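Local coordinates for protein aminoacyl-tRNA synthetase (Cryptosporidium parvum, PDB 5F9Y) that probably charges tRNA with proline at the expense of ATP, as a class II prolyl-tRNA synthetase, and holds AMP and proline in its active site, at residues Asp44-Tyr49 and Arg165-Leu170; Lys225-Phe230 and Gln239-His244; Ser243-Gln248 and His269-Gly274. All coordinates share one frame; numbering follows the deposited sequence.

Interaction 1 of 3, residues Asp44-Tyr49 and Arg165-Leu170; sequences DISGCY and RTREFL. With AMP (adenosine monophosphate), chain D.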
# COMPACT_ATOMS: atom_id res chain seq x y z
N ASP A 44 5.84 20.43 11.42
CA ASP A 44 5.13 21.63 11.85
C ASP A 44 4.13 22.13 10.82
O ASP A 44 3.50 23.16 11.05
CB ASP A 44 6.12 22.75 12.19
CG ASP A 44 7.09 23.05 11.06
OD1 ASP A 44 6.80 22.70 9.89
OD2 ASP A 44 8.15 23.65 11.34
N ILE A 45 3.99 21.44 9.69
CA ILE A 45 3.00 21.76 8.67
C ILE A 45 2.02 20.60 8.61
O ILE A 45 2.42 19.45 8.40
CB ILE A 45 3.65 22.02 7.31
CG1 ILE A 45 4.61 23.21 7.38
CG2 ILE A 45 2.59 22.24 6.24
CD1 ILE A 45 5.39 23.45 6.11
N SER A 46 0.74 20.90 8.82
CA SER A 46 -0.29 19.87 8.85
C SER A 46 -0.31 19.09 7.54
O SER A 46 -0.10 19.66 6.46
CB SER A 46 -1.66 20.50 9.12
OG SER A 46 -2.69 19.53 9.09
N GLY A 47 -0.55 17.79 7.64
CA GLY A 47 -0.59 16.92 6.49
C GLY A 47 0.75 16.41 6.00
O GLY A 47 0.78 15.42 5.25
N CYS A 48 1.85 17.03 6.40
CA CYS A 48 3.18 16.61 5.99
C CYS A 48 3.84 15.81 7.11
O CYS A 48 3.65 16.10 8.29
CB CYS A 48 4.04 17.83 5.63
SG CYS A 48 3.39 18.80 4.27
N TYR A 49 4.61 14.80 6.72
CA TYR A 49 5.25 13.91 7.68
C TYR A 49 6.65 13.57 7.21
O TYR A 49 6.94 13.55 6.01
CB TYR A 49 4.43 12.63 7.88
CG TYR A 49 2.99 12.89 8.25
CD1 TYR A 49 2.64 13.24 9.55
CD2 TYR A 49 1.97 12.81 7.31
CE1 TYR A 49 1.32 13.49 9.90
CE2 TYR A 49 0.66 13.05 7.65
CZ TYR A 49 0.34 13.39 8.94
OH TYR A 49 -0.97 13.64 9.29
N ARG A 165 -3.42 9.36 4.04
CA ARG A 165 -3.86 10.63 3.45
C ARG A 165 -2.92 11.73 3.93
O ARG A 165 -3.12 12.32 5.00
CB ARG A 165 -5.31 10.93 3.81
N THR A 166 -1.89 12.02 3.14
CA THR A 166 -0.93 13.07 3.42
C THR A 166 -1.02 14.15 2.35
O THR A 166 -1.40 13.89 1.21
CB THR A 166 0.50 12.52 3.49
OG1 THR A 166 0.91 12.08 2.18
CG2 THR A 166 0.58 11.35 4.45
N ARG A 167 -0.65 15.38 2.73
CA ARG A 167 -0.70 16.48 1.77
C ARG A 167 0.43 16.37 0.76
O ARG A 167 0.24 16.68 -0.43
CB ARG A 167 -0.64 17.82 2.50
CG ARG A 167 -1.92 18.15 3.26
CD ARG A 167 -1.87 19.54 3.85
NE ARG A 167 -3.04 19.82 4.67
CZ ARG A 167 -3.15 20.87 5.48
NH1 ARG A 167 -2.15 21.73 5.59
NH2 ARG A 167 -4.25 21.05 6.19
N GLU A 168 1.61 15.93 1.19
CA GLU A 168 2.68 15.55 0.29
C GLU A 168 2.95 14.06 0.45
O GLU A 168 3.04 13.56 1.58
CB GLU A 168 3.96 16.34 0.55
CG GLU A 168 5.07 16.03 -0.45
CD GLU A 168 6.44 16.49 0.00
OE1 GLU A 168 6.55 17.06 1.11
OE2 GLU A 168 7.41 16.28 -0.76
N PHE A 169 3.06 13.35 -0.67
CA PHE A 169 3.33 11.93 -0.65
C PHE A 169 4.23 11.57 -1.82
O PHE A 169 4.20 12.23 -2.87
CB PHE A 169 2.04 11.09 -0.69
CG PHE A 169 1.13 11.44 -1.83
CD1 PHE A 169 1.25 10.80 -3.05
CD2 PHE A 169 0.14 12.40 -1.67
CE1 PHE A 169 0.40 11.12 -4.10
CE2 PHE A 169 -0.71 12.71 -2.72
CZ PHE A 169 -0.58 12.07 -3.93
N LEU A 170 5.02 10.52 -1.64
CA LEU A 170 5.83 9.96 -2.71
C LEU A 170 4.99 8.96 -3.49
O LEU A 170 4.19 8.22 -2.91
CB LEU A 170 7.08 9.28 -2.15
CG LEU A 170 7.98 10.16 -1.29
CD1 LEU A 170 9.10 9.33 -0.69
CD2 LEU A 170 8.54 11.31 -2.11
P AMP D . -7.35 8.98 -6.63
O1P AMP D . -8.47 8.39 -7.45
O2P AMP D . -6.93 10.36 -7.06
O3P AMP D . -7.50 8.82 -5.13
O5' AMP D . -6.09 8.07 -6.99
C5' AMP D . -4.76 8.53 -6.76
C4' AMP D . -3.93 7.52 -6.01
O4' AMP D . -3.18 8.21 -4.98
C3' AMP D . -4.71 6.42 -5.29
O3' AMP D . -3.93 5.23 -5.24
C2' AMP D . -4.88 6.99 -3.89
O2' AMP D . -5.07 6.02 -2.88
C1' AMP D . -3.56 7.75 -3.70
N9 AMP D . -3.68 8.93 -2.83
C8 AMP D . -4.56 9.93 -3.02
N7 AMP D . -4.44 10.88 -2.06
C5 AMP D . -3.46 10.49 -1.23
C6 AMP D . -2.83 11.03 -0.01
N6 AMP D . -3.24 12.21 0.52
N1 AMP D . -1.84 10.31 0.56
C2 AMP D . -1.43 9.14 0.04
N3 AMP D . -1.96 8.58 -1.06
C4 AMP D . -2.97 9.20 -1.73
O HOH W 1 4.16 13.80 4.02
O HOH W 2 6.41 14.75 3.38

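Interaction 2 of 3, residues Lys225-Phe230 and Gln239-His244; sequences KSIEGF and QAATSH. With AMP (adenosine monophosphate), chain D; PRO (proline), chain C.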
# COMPACT_ATOMS: atom_id res chain seq x y z
N LYS A 225 -9.69 0.64 -13.37
CA LYS A 225 -9.58 -0.56 -12.55
C LYS A 225 -8.69 -0.27 -11.35
O LYS A 225 -7.77 0.55 -11.43
CB LYS A 225 -9.03 -1.73 -13.37
CG LYS A 225 -9.87 -2.09 -14.58
CD LYS A 225 -9.26 -3.25 -15.35
CE LYS A 225 -10.07 -3.56 -16.60
NZ LYS A 225 -11.46 -3.98 -16.28
N SER A 226 -8.97 -0.94 -10.24
CA SER A 226 -8.28 -0.64 -9.00
C SER A 226 -8.23 -1.87 -8.11
O SER A 226 -8.88 -2.89 -8.38
CB SER A 226 -8.95 0.52 -8.25
OG SER A 226 -10.21 0.11 -7.73
N ILE A 227 -7.43 -1.77 -7.05
CA ILE A 227 -7.37 -2.77 -5.99
C ILE A 227 -7.84 -2.12 -4.70
O ILE A 227 -7.41 -1.00 -4.38
CB ILE A 227 -5.96 -3.36 -5.84
CG1 ILE A 227 -4.91 -2.25 -5.88
CG2 ILE A 227 -5.68 -4.38 -6.92
CD1 ILE A 227 -3.50 -2.75 -5.64
N GLU A 228 -8.72 -2.80 -3.97
CA GLU A 228 -9.35 -2.25 -2.78
C GLU A 228 -8.82 -2.95 -1.54
O GLU A 228 -8.82 -4.19 -1.47
CB GLU A 228 -10.87 -2.38 -2.85
CG GLU A 228 -11.52 -1.64 -4.00
CD GLU A 228 -11.31 -0.14 -3.92
OE1 GLU A 228 -10.58 0.40 -4.77
OE2 GLU A 228 -11.88 0.50 -3.00
N GLY A 229 -8.38 -2.17 -0.56
CA GLY A 229 -8.00 -2.70 0.73
C GLY A 229 -9.02 -2.34 1.79
O GLY A 229 -9.79 -1.39 1.62
N PHE A 230 -9.03 -3.07 2.90
CA PHE A 230 -10.01 -2.85 3.95
C PHE A 230 -9.38 -3.10 5.31
O PHE A 230 -8.62 -4.06 5.48
CB PHE A 230 -11.24 -3.75 3.77
CG PHE A 230 -12.30 -3.56 4.81
CD1 PHE A 230 -13.13 -2.45 4.76
CD2 PHE A 230 -12.47 -4.47 5.83
CE1 PHE A 230 -14.11 -2.26 5.72
CE2 PHE A 230 -13.45 -4.29 6.79
CZ PHE A 230 -14.27 -3.19 6.73
N GLN A 239 -8.69 2.54 -0.68
CA GLN A 239 -8.29 2.28 -2.06
C GLN A 239 -6.77 2.14 -2.12
O GLN A 239 -6.04 3.05 -1.72
CB GLN A 239 -8.77 3.39 -2.98
CG GLN A 239 -8.47 3.15 -4.44
CD GLN A 239 -8.75 4.37 -5.29
OE1 GLN A 239 -9.83 4.50 -5.87
NE2 GLN A 239 -7.78 5.27 -5.37
N ALA A 240 -6.29 1.01 -2.64
CA ALA A 240 -4.87 0.70 -2.63
C ALA A 240 -4.11 1.31 -3.80
O ALA A 240 -3.10 1.99 -3.60
CB ALA A 240 -4.67 -0.82 -2.61
N ALA A 241 -4.59 1.08 -5.03
CA ALA A 241 -3.93 1.62 -6.21
C ALA A 241 -4.92 1.61 -7.36
O ALA A 241 -5.93 0.90 -7.32
CB ALA A 241 -2.67 0.81 -6.57
N THR A 242 -4.62 2.40 -8.39
CA THR A 242 -5.52 2.57 -9.53
C THR A 242 -4.74 2.47 -10.84
O THR A 242 -3.58 2.87 -10.93
CB THR A 242 -6.25 3.91 -9.48
OG1 THR A 242 -5.31 4.96 -9.22
CG2 THR A 242 -7.32 3.90 -8.40
N SER A 243 -5.42 1.95 -11.86
CA SER A 243 -4.87 1.82 -13.21
C SER A 243 -5.95 2.23 -14.19
O SER A 243 -6.96 1.53 -14.33
CB SER A 243 -4.39 0.39 -13.47
OG SER A 243 -3.78 0.28 -14.74
N HIS A 244 -5.76 3.36 -14.87
CA HIS A 244 -6.80 3.98 -15.68
C HIS A 244 -6.59 3.69 -17.16
O HIS A 244 -5.48 3.85 -17.68
CB HIS A 244 -6.82 5.50 -15.46
CG HIS A 244 -6.74 5.90 -14.02
ND1 HIS A 244 -7.79 5.73 -13.15
CD2 HIS A 244 -5.74 6.48 -13.31
CE1 HIS A 244 -7.44 6.18 -11.95
NE2 HIS A 244 -6.20 6.64 -12.03
P AMP D . -7.35 8.98 -6.63
O1P AMP D . -8.47 8.39 -7.45
O2P AMP D . -6.93 10.36 -7.06
O3P AMP D . -7.50 8.82 -5.13
O5' AMP D . -6.09 8.07 -6.99
C5' AMP D . -4.76 8.53 -6.76
C4' AMP D . -3.93 7.52 -6.01
O4' AMP D . -3.18 8.21 -4.98
C3' AMP D . -4.71 6.42 -5.29
O3' AMP D . -3.93 5.23 -5.24
C2' AMP D . -4.88 6.99 -3.89
O2' AMP D . -5.07 6.02 -2.88
C1' AMP D . -3.56 7.75 -3.70
N9 AMP D . -3.68 8.93 -2.83
C8 AMP D . -4.56 9.93 -3.02
N7 AMP D . -4.44 10.88 -2.06
C5 AMP D . -3.46 10.49 -1.23
C6 AMP D . -2.83 11.03 -0.01
N6 AMP D . -3.24 12.21 0.52
N1 AMP D . -1.84 10.31 0.56
C2 AMP D . -1.43 9.14 0.04
N3 AMP D . -1.96 8.58 -1.06
C4 AMP D . -2.97 9.20 -1.73
N PRO C . -2.75 9.92 -12.77
CA PRO C . -3.64 8.94 -12.13
C PRO C . -4.21 9.45 -10.81
O PRO C . -4.00 10.60 -10.44
CB PRO C . -2.73 7.73 -11.90
CG PRO C . -1.35 8.28 -11.92
CD PRO C . -1.38 9.41 -12.90
OXT PRO C . -4.90 8.72 -10.09

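Interaction 3 of 3, residues Ser243-Gln248 and His269-Gly274; sequences SHLLGQ and HQTSWG. With PRO (proline), chain C.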
# COMPACT_ATOMS: atom_id res chain seq x y z
N SER A 243 -5.42 1.95 -11.86
CA SER A 243 -4.87 1.82 -13.21
C SER A 243 -5.95 2.23 -14.19
O SER A 243 -6.96 1.53 -14.33
CB SER A 243 -4.39 0.39 -13.47
OG SER A 243 -3.78 0.28 -14.74
N HIS A 244 -5.76 3.36 -14.87
CA HIS A 244 -6.80 3.98 -15.68
C HIS A 244 -6.59 3.69 -17.16
O HIS A 244 -5.48 3.85 -17.68
CB HIS A 244 -6.82 5.50 -15.46
CG HIS A 244 -6.74 5.90 -14.02
ND1 HIS A 244 -7.79 5.73 -13.15
CD2 HIS A 244 -5.74 6.48 -13.31
CE1 HIS A 244 -7.44 6.18 -11.95
NE2 HIS A 244 -6.20 6.64 -12.03
N LEU A 245 -7.67 3.29 -17.83
CA LEU A 245 -7.70 3.25 -19.29
C LEU A 245 -8.27 4.59 -19.76
O LEU A 245 -9.49 4.80 -19.73
CB LEU A 245 -8.54 2.08 -19.80
CG LEU A 245 -8.77 2.07 -21.31
CD1 LEU A 245 -7.46 1.88 -22.07
CD2 LEU A 245 -9.78 0.99 -21.70
N LEU A 246 -7.39 5.50 -20.17
CA LEU A 246 -7.84 6.83 -20.58
C LEU A 246 -8.52 6.82 -21.94
O LEU A 246 -9.29 7.74 -22.24
CB LEU A 246 -6.66 7.80 -20.59
CG LEU A 246 -5.92 7.95 -19.26
CD1 LEU A 246 -4.78 8.94 -19.39
CD2 LEU A 246 -6.88 8.36 -18.15
N GLY A 247 -8.26 5.80 -22.76
CA GLY A 247 -8.87 5.75 -24.08
C GLY A 247 -8.36 6.88 -24.95
O GLY A 247 -7.18 7.25 -24.91
N GLN A 248 -9.26 7.43 -25.76
CA GLN A 248 -8.95 8.55 -26.63
C GLN A 248 -9.44 9.88 -26.06
O GLN A 248 -9.53 10.87 -26.80
CB GLN A 248 -9.55 8.31 -28.02
CG GLN A 248 -9.07 7.03 -28.68
CD GLN A 248 -9.77 6.75 -30.00
OE1 GLN A 248 -9.22 7.01 -31.07
NE2 GLN A 248 -10.98 6.22 -29.92
N HIS A 269 -4.52 5.83 -27.85
CA HIS A 269 -5.19 5.17 -26.74
C HIS A 269 -4.22 5.15 -25.56
O HIS A 269 -3.22 4.42 -25.58
CB HIS A 269 -5.63 3.76 -27.13
CG HIS A 269 -6.47 3.71 -28.37
ND1 HIS A 269 -7.84 3.71 -28.33
CD2 HIS A 269 -6.12 3.68 -29.68
CE1 HIS A 269 -8.31 3.67 -29.57
NE2 HIS A 269 -7.29 3.65 -30.40
N GLN A 270 -4.51 5.95 -24.54
CA GLN A 270 -3.58 6.20 -23.45
C GLN A 270 -4.02 5.50 -22.17
O GLN A 270 -5.20 5.19 -21.98
CB GLN A 270 -3.43 7.70 -23.20
CG GLN A 270 -2.90 8.48 -24.38
CD GLN A 270 -2.75 9.95 -24.08
OE1 GLN A 270 -3.52 10.78 -24.57
NE2 GLN A 270 -1.77 10.29 -23.25
N THR A 271 -3.05 5.26 -21.30
CA THR A 271 -3.29 4.76 -19.95
C THR A 271 -2.46 5.57 -18.97
O THR A 271 -1.43 6.16 -19.32
CB THR A 271 -2.93 3.27 -19.80
OG1 THR A 271 -1.51 3.13 -19.73
CG2 THR A 271 -3.46 2.46 -20.97
N SER A 272 -2.91 5.60 -17.72
CA SER A 272 -2.15 6.20 -16.64
C SER A 272 -2.43 5.41 -15.36
O SER A 272 -3.56 4.97 -15.14
CB SER A 272 -2.50 7.68 -16.44
OG SER A 272 -3.78 7.85 -15.86
N TRP A 273 -1.39 5.23 -14.55
CA TRP A 273 -1.47 4.38 -13.37
C TRP A 273 -0.51 4.88 -12.31
O TRP A 273 0.58 5.37 -12.63
CB TRP A 273 -1.17 2.91 -13.73
CG TRP A 273 -0.30 2.76 -14.95
CD1 TRP A 273 -0.71 2.81 -16.25
CD2 TRP A 273 1.11 2.51 -14.98
NE1 TRP A 273 0.36 2.62 -17.09
CE2 TRP A 273 1.49 2.44 -16.34
CE3 TRP A 273 2.08 2.35 -14.00
CZ2 TRP A 273 2.81 2.21 -16.73
CZ3 TRP A 273 3.39 2.12 -14.39
CH2 TRP A 273 3.74 2.05 -15.74
N GLY A 274 -0.91 4.76 -11.05
CA GLY A 274 -0.15 5.32 -9.96
C GLY A 274 -0.22 4.46 -8.71
O GLY A 274 -1.22 3.78 -8.46
N PRO C . -2.75 9.92 -12.77
CA PRO C . -3.64 8.94 -12.13
C PRO C . -4.21 9.45 -10.81
O PRO C . -4.00 10.60 -10.44
CB PRO C . -2.73 7.73 -11.90
CG PRO C . -1.35 8.28 -11.92
CD PRO C . -1.38 9.41 -12.90
OXT PRO C . -4.90 8.72 -10.09

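Interaction 1 of 3, residues Asp44-Tyr49 and Arg165-Leu170
Gly47 and Arg167 are joined backbone to backbone: Arg167 N donates to Gly47 O at 2.9 Å. Gly47 is the third residue of a type II beta turn from Ile45 to Cys48, which explains its positive phi of 84°. Arg167 leaves its backbone with CG anti to the carbonyl carbon (chi1 -71°) and runs extended to NE past Ser46 and Gly47, CG lying 3.7 Å from Gly47 CA. Ser46 O sits over one face of the guanidinium, so their closeness is packing and not a hydrogen bond; Arg167 also makes a cation-pi contact with Trp155. Residues 165-170 lead out of what corresponds to the motif 2 loop of class II synthetases into strand 168-178, and they read the adenine of AMP. Thr166 N bonds almost straight to AMP N1 (3.1 Å, 171°), AMP N6 returns a weak bond to Thr166 O, and the adenine lies over one face of the Phe169 ring. On the turn side, Thr166 CG2 meets the Tyr49 ring at its edge, 3.5 Å from CD2. Water 1 accepts from Tyr49 N (2.9 Å) and is hydrogen-bonded to Glu168 O (2.7 Å), joining the two segments next to the direct bond.

Interaction 2 of 3, residues Lys225-Phe230 and Gln239-His244
Ile227, Lys225 and Gln239 lose the most surface where strands 225-230 and 239-244 run antiparallel as a beta hairpin. Ile227 faces a classic beta bulge: its N donates to Ala241 O at 3.1 Å, while its O accepts from Ala240 N at 2.9 Å, and the two alanines together stand across from this one residue. With chi1 at 44°, Ile227 CG1 lies between its backbone N and carbonyl carbon, which turns the branch across the strand gap: CG1 packs on Ala240 CB (3.6 Å) and CD1 on Ala241 CB (3.8 Å). Tyr195 of helix 181-202 adds to this apolar cluster. Lys225 pairs with Ser243 through two backbone bonds, Lys225 N to Ser243 O at 3.0 Å and Ser243 N to Lys225 O at 2.8 Å; its amine leads off to a weak hydrogen bond with Thr211. On the other face, which carries Ser226, Glu228, Gln239 and Thr242, the Glu228 chain bends at chi2 (-62°) and lays OE1 3.5 Å from Gln239 CG, the carboxylate almost perpendicular to the amide. Ser226 OG donates to that same OE1, and Gln239 extends its amide to the ribose of AMP, NE2 reaching 3.3 Å from C3'. Aliphatic packing at the bulge thus meets helix 181-202, while of the polar groups opposite, Gln239 reaches the nucleotide and Ser226 engages the Glu228 carboxylate.

Interaction 3 of 3, residues Ser243-Gln248 and His269-Gly274
His244 and Ser272 form a hydrogen-bonded antiparallel pair, His244 N giving to Ser272 O at 2.7 Å and receiving Ser272 N at its own O. The histidine has CG anti to its carbonyl carbon (chi1 -46°), which carries the imidazole past Ser272, CD2 lying 3.5 Å from Ser272 OG, to the bound proline. There NE2 donates to the ligand's OXT at 3.1 Å, with the N-H pointing to it at 153° and the proline CB at the ring edge. ND1 is hydrogen-bonded to Thr224, so both ring nitrogens are engaged and the rotation of the imidazole is fixed. Ser272 holds OG between its backbone N and carbonyl carbon (chi1 72°) and uses it on Glu125, a residue that also binds the proline; beside that hydroxyl lies Leu246 CD1, 3.8 Å away. At the backbone, Leu246 N and Gly247 N both make weak bonds to Gln270 O, a beta bulge that swings the Leu246 side chain toward strand 269-274. Gly247 O then accepts a straighter bond from Gln270 N. Beyond the bulge Gln248 and His269 run side by side, Gln248 CG over one face of the imidazole, whose NE2 is hydrogen-bonded to Glu266. At the other end Gly274, lacking a side chain, lets the proline ring come close: Gly274 N lies 3.6 Å from the proline CB. Central antiparallel strands whose side chains line the amino acid pocket are characteristic of the class II synthetase catalytic core.

In the fold
From the N terminus, interaction 1 comes first: it closes a long excursion of 115 residues, bringing the turn ahead of strand 49-51 onto the residues that lead into strand 168-178. Interaction 2 follows in series as a local hairpin of strands 223-231 and 236-247. Interaction 3 starts on the last two residues of interaction 2, Ser243 and His244, and returns strand 265-276 to strand 236-247 across the segment that holds helix 249-254. None is nested in another. Strand 265-276 also pairs with strand 168-178, which connects interactions 1 and 3 through neighbouring strands. Interactions 1 and 2 both touch AMP, interactions 2 and 3 the proline, so all three border the active site.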